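Local coordinates for putative methyltransferase from antibiotic biosynthesis pathway (Anabaena variabilis ATCC 29413, PDB 3EGE), which is probably an S-adenosylmethionine-dependent methyltransferase, possibly of an antibiotic biosynthesis pathway, whose substrate is not established, at residues A[36-41]-A[94-100]; A[49-54]-A[75-79]; A[99-105]-A[127-131]. All coordinates share one frame; numbering follows the deposited sequence.

Interaction 1: residues A[36-41]-A[94-100]; sequences SVIADI and SVDGVIS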
loop_
_atom_site.group_PDB
_atom_site.type_symbol
_atom_site.label_atom_id
_atom_site.label_comp_id
_atom_site.label_asym_id
_atom_site.label_seq_id
_atom_site.Cartn_x
_atom_site.Cartn_y
_atom_site.Cartn_z
ATOM N N SER A 36 4.883 22.452 0.698
ATOM C CA SER A 36 4.851 21.818 2.016
ATOM C C SER A 36 5.800 20.610 1.991
ATOM O O SER A 36 6.218 20.150 0.915
ATOM C CB SER A 36 3.429 21.399 2.394
ATOM O OG SER A 36 2.583 22.534 2.479
ATOM N N VAL A 37 6.179 20.159 3.188
ATOM C CA VAL A 37 7.082 19.041 3.397
ATOM C C VAL A 37 6.285 17.898 4.027
ATOM O O VAL A 37 5.443 18.118 4.914
ATOM C CB VAL A 37 8.323 19.441 4.255
ATOM C CG1 VAL A 37 9.348 18.275 4.390
ATOM C CG2 VAL A 37 9.022 20.622 3.628
ATOM N N ILE A 38 6.493 16.684 3.484
ATOM C CA ILE A 38 5.915 15.479 4.016
ATOM C C ILE A 38 6.987 14.416 4.272
ATOM O O ILE A 38 8.024 14.396 3.607
ATOM C CB ILE A 38 4.738 14.895 3.114
ATOM C CG1 ILE A 38 5.222 14.407 1.729
ATOM C CG2 ILE A 38 3.591 15.948 2.960
ATOM C CD1 ILE A 38 4.301 13.395 1.090
ATOM N N ALA A 39 6.718 13.547 5.250
ATOM C CA ALA A 39 7.539 12.382 5.530
ATOM C C ALA A 39 6.766 11.211 4.934
ATOM O O ALA A 39 5.530 11.149 5.075
ATOM C CB ALA A 39 7.759 12.188 6.986
ATOM N N ASP A 40 7.489 10.335 4.207
ATOM C CA ASP A 40 6.950 9.090 3.618
ATOM C C ASP A 40 7.671 7.967 4.382
ATOM O O ASP A 40 8.877 7.700 4.148
ATOM C CB ASP A 40 7.223 9.033 2.104
ATOM C CG ASP A 40 6.607 7.794 1.408
ATOM O OD1 ASP A 40 5.910 6.968 2.049
ATOM O OD2 ASP A 40 6.828 7.662 0.177
ATOM N N ILE A 41 6.934 7.345 5.307
ATOM C CA ILE A 41 7.476 6.318 6.206
ATOM C C ILE A 41 7.168 4.977 5.577
ATOM O O ILE A 41 6.015 4.646 5.353
ATOM C CB ILE A 41 6.892 6.436 7.645
ATOM C CG1 ILE A 41 6.969 7.906 8.176
ATOM C CG2 ILE A 41 7.566 5.417 8.601
ATOM C CD1 ILE A 41 8.394 8.564 8.144
ATOM N N SER A 94 9.343 18.765 12.022
ATOM C CA SER A 94 10.134 18.963 10.807
ATOM C C SER A 94 9.374 18.756 9.487
ATOM O O SER A 94 9.928 19.039 8.404
ATOM C CB SER A 94 11.354 18.021 10.842
ATOM O OG SER A 94 10.946 16.684 10.955
ATOM N N VAL A 95 8.146 18.250 9.560
ATOM C CA VAL A 95 7.315 18.043 8.379
ATOM C C VAL A 95 5.911 18.547 8.640
ATOM O O VAL A 95 5.452 18.599 9.789
ATOM C CB VAL A 95 7.294 16.532 7.911
ATOM C CG1 VAL A 95 8.729 16.035 7.624
ATOM C CG2 VAL A 95 6.566 15.615 8.934
ATOM N N ASP A 96 5.247 18.925 7.551
ATOM C CA ASP A 96 3.855 19.422 7.564
ATOM C C ASP A 96 2.852 18.280 7.537
ATOM O O ASP A 96 1.800 18.412 8.122
ATOM C CB ASP A 96 3.611 20.345 6.376
ATOM C CG ASP A 96 4.498 21.535 6.412
ATOM O OD1 ASP A 96 4.387 22.270 7.409
ATOM O OD2 ASP A 96 5.314 21.735 5.484
ATOM N N GLY A 97 3.198 17.176 6.861
ATOM C CA GLY A 97 2.373 15.985 6.781
ATOM C C GLY A 97 3.193 14.698 6.739
ATOM O O GLY A 97 4.402 14.712 6.539
ATOM N N VAL A 98 2.507 13.580 6.954
ATOM C CA VAL A 98 3.123 12.284 7.015
ATOM C C VAL A 98 2.247 11.287 6.273
ATOM O O VAL A 98 1.026 11.299 6.432
ATOM C CB VAL A 98 3.277 11.816 8.495
ATOM C CG1 VAL A 98 3.938 10.421 8.573
ATOM C CG2 VAL A 98 4.069 12.842 9.339
ATOM N N ILE A 99 2.883 10.424 5.476
ATOM C CA ILE A 99 2.194 9.346 4.773
ATOM C C ILE A 99 2.881 7.974 4.963
ATOM O O ILE A 99 4.087 7.894 5.206
ATOM C CB ILE A 99 2.026 9.651 3.228
ATOM C CG1 ILE A 99 3.349 9.486 2.450
ATOM C CG2 ILE A 99 1.440 11.044 3.002
ATOM C CD1 ILE A 99 3.171 9.559 0.981
ATOM N N SER A 100 2.088 6.914 4.870
ATOM C CA SER A 100 2.626 5.535 4.764
ATOM C C SER A 100 1.664 4.770 3.854
ATOM O O SER A 100 0.504 4.507 4.230
ATOM C CB SER A 100 2.833 4.837 6.105
ATOM O OG SER A 100 3.696 3.733 5.914
#
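Ser36 rests its CB against Asp96 OD2 as two parallel strands, 37-41 and 97-100, come together at the centre of the Rossmann-like sheet of this methyltransferase fold. Its own hydroxyl is bonded to Pro33 O. At Val37 the backbone N reaches Asp96 OD2 at 2.9 Å, nearly straight (171°) and on the anti lone pair, a side-chain carboxylate accepting here, where the strand pairing begins. Val37 O is gripped twice, by Asp96 N from above its carbonyl plane and by Gly97 N within it. Ile38 lays CB over Gly97 O, while its CD1 meets Ile99 CD1 at 4.0 Å. The parallel pairing, begun where Ile38 stands opposite Gly97, continues at Ala39, whose N bonds to Gly97 O (2.9 Å) and whose O receives Ile99 N (2.8 Å); its methyl sits against both branches of Val95. On the face of Ile38, the Asp40 carboxylate turns anti to the backbone N (chi1 -176°), bringing OD1 alongside Ile99 CG1 at 3.6 Å and leaving OD2 to bond Ser49. Ile41 puts CG1 against Val98 CG1 on the Ala39 face, beneath which helix 110-120 packs. The pairing finishes with Ser100 OG donating to Ile41 O at 2.6 Å.

Interaction 2: residues A[49-54]-A[75-79]; sequences SVALAN and HPQVE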
loop_
_atom_site.group_PDB
_atom_site.type_symbol
_atom_site.label_atom_id
_atom_site.label_comp_id
_atom_site.label_asym_id
_atom_site.label_seq_id
_atom_site.Cartn_x
_atom_site.Cartn_y
_atom_site.Cartn_z
ATOM N N SER A 49 6.810 8.557 -3.342
ATOM C CA SER A 49 7.652 9.672 -2.889
ATOM C C SER A 49 7.919 10.628 -4.047
ATOM O O SER A 49 7.680 11.842 -3.927
ATOM C CB SER A 49 8.991 9.165 -2.305
ATOM O OG SER A 49 8.791 8.101 -1.371
ATOM N N VAL A 50 8.357 10.066 -5.178
ATOM C CA VAL A 50 8.628 10.856 -6.404
ATOM C C VAL A 50 7.346 11.405 -7.017
ATOM O O VAL A 50 7.304 12.566 -7.428
ATOM C CB VAL A 50 9.428 10.030 -7.477
ATOM C CG1 VAL A 50 9.554 10.813 -8.819
ATOM C CG2 VAL A 50 10.816 9.642 -6.916
ATOM N N ALA A 51 6.318 10.561 -7.076
ATOM C CA ALA A 51 4.997 10.933 -7.594
ATOM C C ALA A 51 4.410 12.142 -6.822
ATOM O O ALA A 51 3.927 13.099 -7.434
ATOM C CB ALA A 51 4.037 9.701 -7.558
ATOM N N LEU A 52 4.493 12.098 -5.494
ATOM C CA LEU A 52 4.054 13.224 -4.633
ATOM C C LEU A 52 4.990 14.411 -4.701
ATOM O O LEU A 52 4.516 15.543 -4.634
ATOM C CB LEU A 52 3.870 12.781 -3.180
ATOM C CG LEU A 52 2.669 11.839 -2.995
ATOM C CD1 LEU A 52 2.886 10.962 -1.800
ATOM C CD2 LEU A 52 1.357 12.633 -2.898
ATOM N N ALA A 53 6.302 14.170 -4.844
ATOM C CA ALA A 53 7.274 15.262 -5.046
ATOM C C ALA A 53 6.905 16.030 -6.319
ATOM O O ALA A 53 6.863 17.252 -6.316
ATOM C CB ALA A 53 8.739 14.746 -5.121
ATOM N N ASN A 54 6.571 15.291 -7.380
ATOM C CA ASN A 54 6.112 15.875 -8.647
ATOM C C ASN A 54 4.802 16.641 -8.577
ATOM O O ASN A 54 4.491 17.345 -9.534
ATOM C CB ASN A 54 6.067 14.810 -9.760
ATOM C CG ASN A 54 7.460 14.366 -10.206
ATOM O OD1 ASN A 54 8.414 15.129 -10.141
ATOM N ND2 ASN A 54 7.566 13.147 -10.687
ATOM N N HIS A 75 15.625 12.406 -7.173
ATOM C CA HIS A 75 14.731 13.523 -7.448
ATOM C C HIS A 75 15.166 14.700 -6.574
ATOM O O HIS A 75 15.487 14.482 -5.388
ATOM C CB HIS A 75 13.284 13.119 -7.148
ATOM C CG HIS A 75 12.265 14.096 -7.654
ATOM N ND1 HIS A 75 11.869 15.201 -6.935
ATOM C CD2 HIS A 75 11.565 14.137 -8.812
ATOM C CE1 HIS A 75 10.978 15.887 -7.628
ATOM N NE2 HIS A 75 10.768 15.257 -8.767
ATOM N N PRO A 76 15.188 15.936 -7.138
ATOM C CA PRO A 76 15.632 17.104 -6.361
ATOM C C PRO A 76 14.853 17.416 -5.069
ATOM O O PRO A 76 15.447 17.967 -4.148
ATOM C CB PRO A 76 15.478 18.282 -7.350
ATOM C CG PRO A 76 15.346 17.694 -8.646
ATOM C CD PRO A 76 14.795 16.333 -8.504
ATOM N N GLN A 77 13.556 17.092 -5.050
ATOM C CA GLN A 77 12.653 17.328 -3.920
ATOM C C GLN A 77 12.380 16.094 -3.031
ATOM O O GLN A 77 11.480 16.131 -2.190
ATOM C CB GLN A 77 11.336 17.981 -4.408
ATOM C CG GLN A 77 11.458 19.469 -4.856
ATOM C CD GLN A 77 12.029 19.691 -6.247
ATOM O OE1 GLN A 77 11.905 18.848 -7.125
ATOM N NE2 GLN A 77 12.639 20.857 -6.462
ATOM N N VAL A 78 13.157 15.022 -3.206
ATOM C CA VAL A 78 13.058 13.827 -2.370
ATOM C C VAL A 78 14.393 13.654 -1.625
ATOM O O VAL A 78 15.447 13.692 -2.255
ATOM C CB VAL A 78 12.701 12.547 -3.185
ATOM C CG1 VAL A 78 12.563 11.325 -2.267
ATOM C CG2 VAL A 78 11.394 12.744 -3.950
ATOM N N GLU A 79 14.337 13.529 -0.291
ATOM C CA GLU A 79 15.524 13.223 0.531
ATOM C C GLU A 79 15.374 11.804 1.069
ATOM O O GLU A 79 14.380 11.494 1.692
ATOM C CB GLU A 79 15.735 14.223 1.677
ATOM C CG GLU A 79 15.938 15.701 1.227
ATOM C CD GLU A 79 17.128 15.948 0.305
ATOM O OE1 GLU A 79 17.997 15.071 0.108
ATOM O OE2 GLU A 79 17.200 17.054 -0.255
#
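Asn54 and His75 meet through one short hydrogen bond, His75 NE2 to Asn54 OD1 at 2.7 Å, and it is distinctly bent, with 140° at the hydrogen. The two flat groups are turned 65° from each other: the NE2 donor stands above the carbonyl plane of the amide, and the oxygen lies somewhat off the imidazole plane. Beside this bond Ala53 sets its methyl against two partners at once, with CB 3.5 Å from His75 CE1 and likewise 3.5 Å from Val78 CG2. Val50 adds a third apolar touch, placing CG1 3.9 Å from His75 CD2.

The next shell fixes the histidine. Its CG is anti to the backbone N (chi1 -168°), which carries the ring toward the helix, and Pro76 CD lies over one face. Gln77 N donates to His75 ND1 at 3.2 Å, so both ring nitrogens are engaged and ring rotation is restrained. These residues form a type I beta turn from His75 to Val78, closed by Val78 N bonding to His75 O. Turn and contact join the end of helix 47-53 to the start of strand 78-81, an outermost strand of the Rossmann-like sheet. Farther out, Gln77 pairs through its backbone with Val59 on the adjacent strand, and Ser49 touches Val59 and Ala61 of that same strand.

Because ND1 accepts a hydrogen bond while NE2 donates one, the pattern is consistent with a neutral imidazole protonated at NE2, a polar link at the margin of an otherwise apolar contact.

Interaction 3: residues A[99-105]-A[127-131]; sequences ISILAIH and VLLTF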
loop_
_atom_site.group_PDB
_atom_site.type_symbol
_atom_site.label_atom_id
_atom_site.label_comp_id
_atom_site.label_asym_id
_atom_site.label_seq_id
_atom_site.Cartn_x
_atom_site.Cartn_y
_atom_site.Cartn_z
ATOM N N ILE A 99 2.883 10.424 5.476
ATOM C CA ILE A 99 2.194 9.346 4.773
ATOM C C ILE A 99 2.881 7.974 4.963
ATOM O O ILE A 99 4.087 7.894 5.206
ATOM C CB ILE A 99 2.026 9.651 3.228
ATOM C CG1 ILE A 99 3.349 9.486 2.450
ATOM C CG2 ILE A 99 1.440 11.044 3.002
ATOM C CD1 ILE A 99 3.171 9.559 0.981
ATOM N N SER A 100 2.088 6.914 4.870
ATOM C CA SER A 100 2.626 5.535 4.764
ATOM C C SER A 100 1.664 4.770 3.854
ATOM O O SER A 100 0.504 4.507 4.230
ATOM C CB SER A 100 2.833 4.837 6.105
ATOM O OG SER A 100 3.696 3.733 5.914
ATOM N N ILE A 101 2.144 4.483 2.646
ATOM C CA ILE A 101 1.352 3.862 1.587
ATOM C C ILE A 101 1.654 2.362 1.506
ATOM O O ILE A 101 2.715 1.964 1.035
ATOM C CB ILE A 101 1.598 4.585 0.225
ATOM C CG1 ILE A 101 1.451 6.137 0.392
ATOM C CG2 ILE A 101 0.726 3.945 -0.893
ATOM C CD1 ILE A 101 0.139 6.669 1.210
ATOM N N LEU A 102 0.713 1.560 2.009
ATOM C CA LEU A 102 0.819 0.085 2.052
ATOM C C LEU A 102 2.177 -0.387 2.606
ATOM O O LEU A 102 2.881 -1.180 1.982
ATOM C CB LEU A 102 0.498 -0.544 0.679
ATOM C CG LEU A 102 -0.927 -0.339 0.121
ATOM C CD1 LEU A 102 -0.954 -0.862 -1.316
ATOM C CD2 LEU A 102 -2.021 -1.020 0.981
ATOM N N ALA A 103 2.500 0.132 3.790
ATOM C CA ALA A 103 3.762 -0.136 4.483
ATOM C C ALA A 103 3.654 -0.482 5.965
ATOM O O ALA A 103 4.438 -1.302 6.416
ATOM C CB ALA A 103 4.695 1.069 4.318
ATOM N N ILE A 104 2.701 0.112 6.705
ATOM C CA ILE A 104 2.611 -0.034 8.182
ATOM C C ILE A 104 2.539 -1.466 8.708
ATOM O O ILE A 104 2.926 -1.726 9.847
ATOM C CB ILE A 104 1.477 0.865 8.851
ATOM C CG1 ILE A 104 0.035 0.412 8.505
ATOM C CG2 ILE A 104 1.658 2.320 8.477
ATOM C CD1 ILE A 104 -1.094 1.101 9.389
ATOM N N HIS A 105 2.008 -2.370 7.877
ATOM C CA HIS A 105 1.985 -3.810 8.160
ATOM C C HIS A 105 3.350 -4.460 8.206
ATOM O O HIS A 105 3.465 -5.547 8.763
ATOM C CB HIS A 105 1.052 -4.581 7.214
ATOM C CG HIS A 105 1.453 -4.557 5.779
ATOM N ND1 HIS A 105 1.352 -3.427 4.994
ATOM C CD2 HIS A 105 1.867 -5.554 4.960
ATOM C CE1 HIS A 105 1.742 -3.717 3.765
ATOM N NE2 HIS A 105 2.055 -5.000 3.717
ATOM N N VAL A 127 -1.763 10.434 6.730
ATOM C CA VAL A 127 -2.554 9.701 5.746
ATOM C C VAL A 127 -1.923 8.301 5.566
ATOM O O VAL A 127 -0.822 8.181 5.061
ATOM C CB VAL A 127 -2.588 10.451 4.374
ATOM C CG1 VAL A 127 -3.452 9.670 3.323
ATOM C CG2 VAL A 127 -3.092 11.892 4.554
ATOM N N LEU A 128 -2.636 7.256 5.985
ATOM C CA LEU A 128 -2.168 5.867 5.863
ATOM C C LEU A 128 -3.043 5.108 4.861
ATOM O O LEU A 128 -4.234 5.094 5.032
ATOM C CB LEU A 128 -2.240 5.163 7.238
ATOM C CG LEU A 128 -1.571 5.873 8.437
ATOM C CD1 LEU A 128 -1.722 5.038 9.738
ATOM C CD2 LEU A 128 -0.105 6.181 8.171
ATOM N N LEU A 129 -2.456 4.539 3.801
ATOM C CA LEU A 129 -3.178 3.623 2.903
ATOM C C LEU A 129 -2.804 2.262 3.474
ATOM O O LEU A 129 -1.634 1.864 3.451
ATOM C CB LEU A 129 -2.805 3.706 1.421
ATOM C CG LEU A 129 -3.589 2.733 0.497
ATOM C CD1 LEU A 129 -5.127 2.882 0.629
ATOM C CD2 LEU A 129 -3.180 2.856 -0.974
ATOM N N THR A 130 -3.822 1.583 4.007
ATOM C CA THR A 130 -3.681 0.304 4.690
ATOM C C THR A 130 -4.829 -0.613 4.264
ATOM O O THR A 130 -5.509 -0.352 3.277
ATOM C CB THR A 130 -3.616 0.542 6.238
ATOM O OG1 THR A 130 -3.343 -0.679 6.931
ATOM C CG2 THR A 130 -4.908 1.195 6.767
ATOM N N PHE A 131 -5.020 -1.696 4.998
ATOM C CA PHE A 131 -6.035 -2.664 4.685
ATOM C C PHE A 131 -6.467 -3.515 5.887
ATOM O O PHE A 131 -5.775 -3.608 6.917
ATOM C CB PHE A 131 -5.490 -3.631 3.594
ATOM C CG PHE A 131 -4.322 -4.465 4.064
ATOM C CD1 PHE A 131 -3.026 -3.955 4.020
ATOM C CD2 PHE A 131 -4.518 -5.724 4.612
ATOM C CE1 PHE A 131 -1.939 -4.694 4.497
ATOM C CE2 PHE A 131 -3.438 -6.478 5.090
ATOM C CZ PHE A 131 -2.148 -5.961 5.035
HETATM O O HOH W 1 0.432 1.855 5.208
HETATM O O HOH W 2 -0.632 -1.275 5.196
#
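Leu129 supplies the bump against which Ile101 and Leu102 both pack. Its CD2 lies 4.1 Å from Ile101 CG2, and the Leu102 side chain runs beside it in the same direction, with CG also 4.1 Å from Leu129 CD2. On the other face of the sheet, Leu128 CD2 fills in against Ser100 CB at 3.8 Å. Backbone bonds from Ser100 N to Val127 O, Leu129 N to Ser100 O and Leu102 N to Leu129 O keep these bumps in step. The two parallel strands are the ends of a beta-alpha-beta crossover, whose helix 110-120 places Met117 against both Ser100 and Leu128. Past the last paired residue, Leu102 adopts positive backbone angles and the chain bends away from the sheet. Water 1 sits in the resulting notch, donating to Ser100 O and Leu129 O and accepting from Ala103 N. Ile104 then leans back: its CD1 touches both Leu128 CD1 and Thr130 OG1, crossing Leu128 at about a right angle, while the Thr130 hydroxyl is bonded to Gln161. Ala103 touches a glycine-rich loop that in related enzymes helps to bind the cofactor. At the far end the rings form a T-shaped pair, planes at 79° and centroids of His105 and Phe131 5.0 Å apart. Phe131 presents its edge, and Phe131 CE1 stands over the His105 face, 3.6 Å from His105 ND1, which is also bonded to water 2.

From the N terminus, strand 37-41 is the first strand, after helix 20-30, and waits more than fifty residues for its partner at 94-100. Within the loop that interaction 1 thereby closes lies the whole of interaction 2, where helix 47-53, which directly follows the first strand, meets the turn leading into edge strand 78-81. The two also touch directly, Ser49 bonding Asp40 and Leu52 packing on Ile38. Interaction 3 follows in series, neither nested nor crossing: it reuses Ile99 and Ser100 and closes a second loop through helix 110-120 onto strand 126-131. Strand 97-101 is thus the shared central element, linking both halves of the sheet.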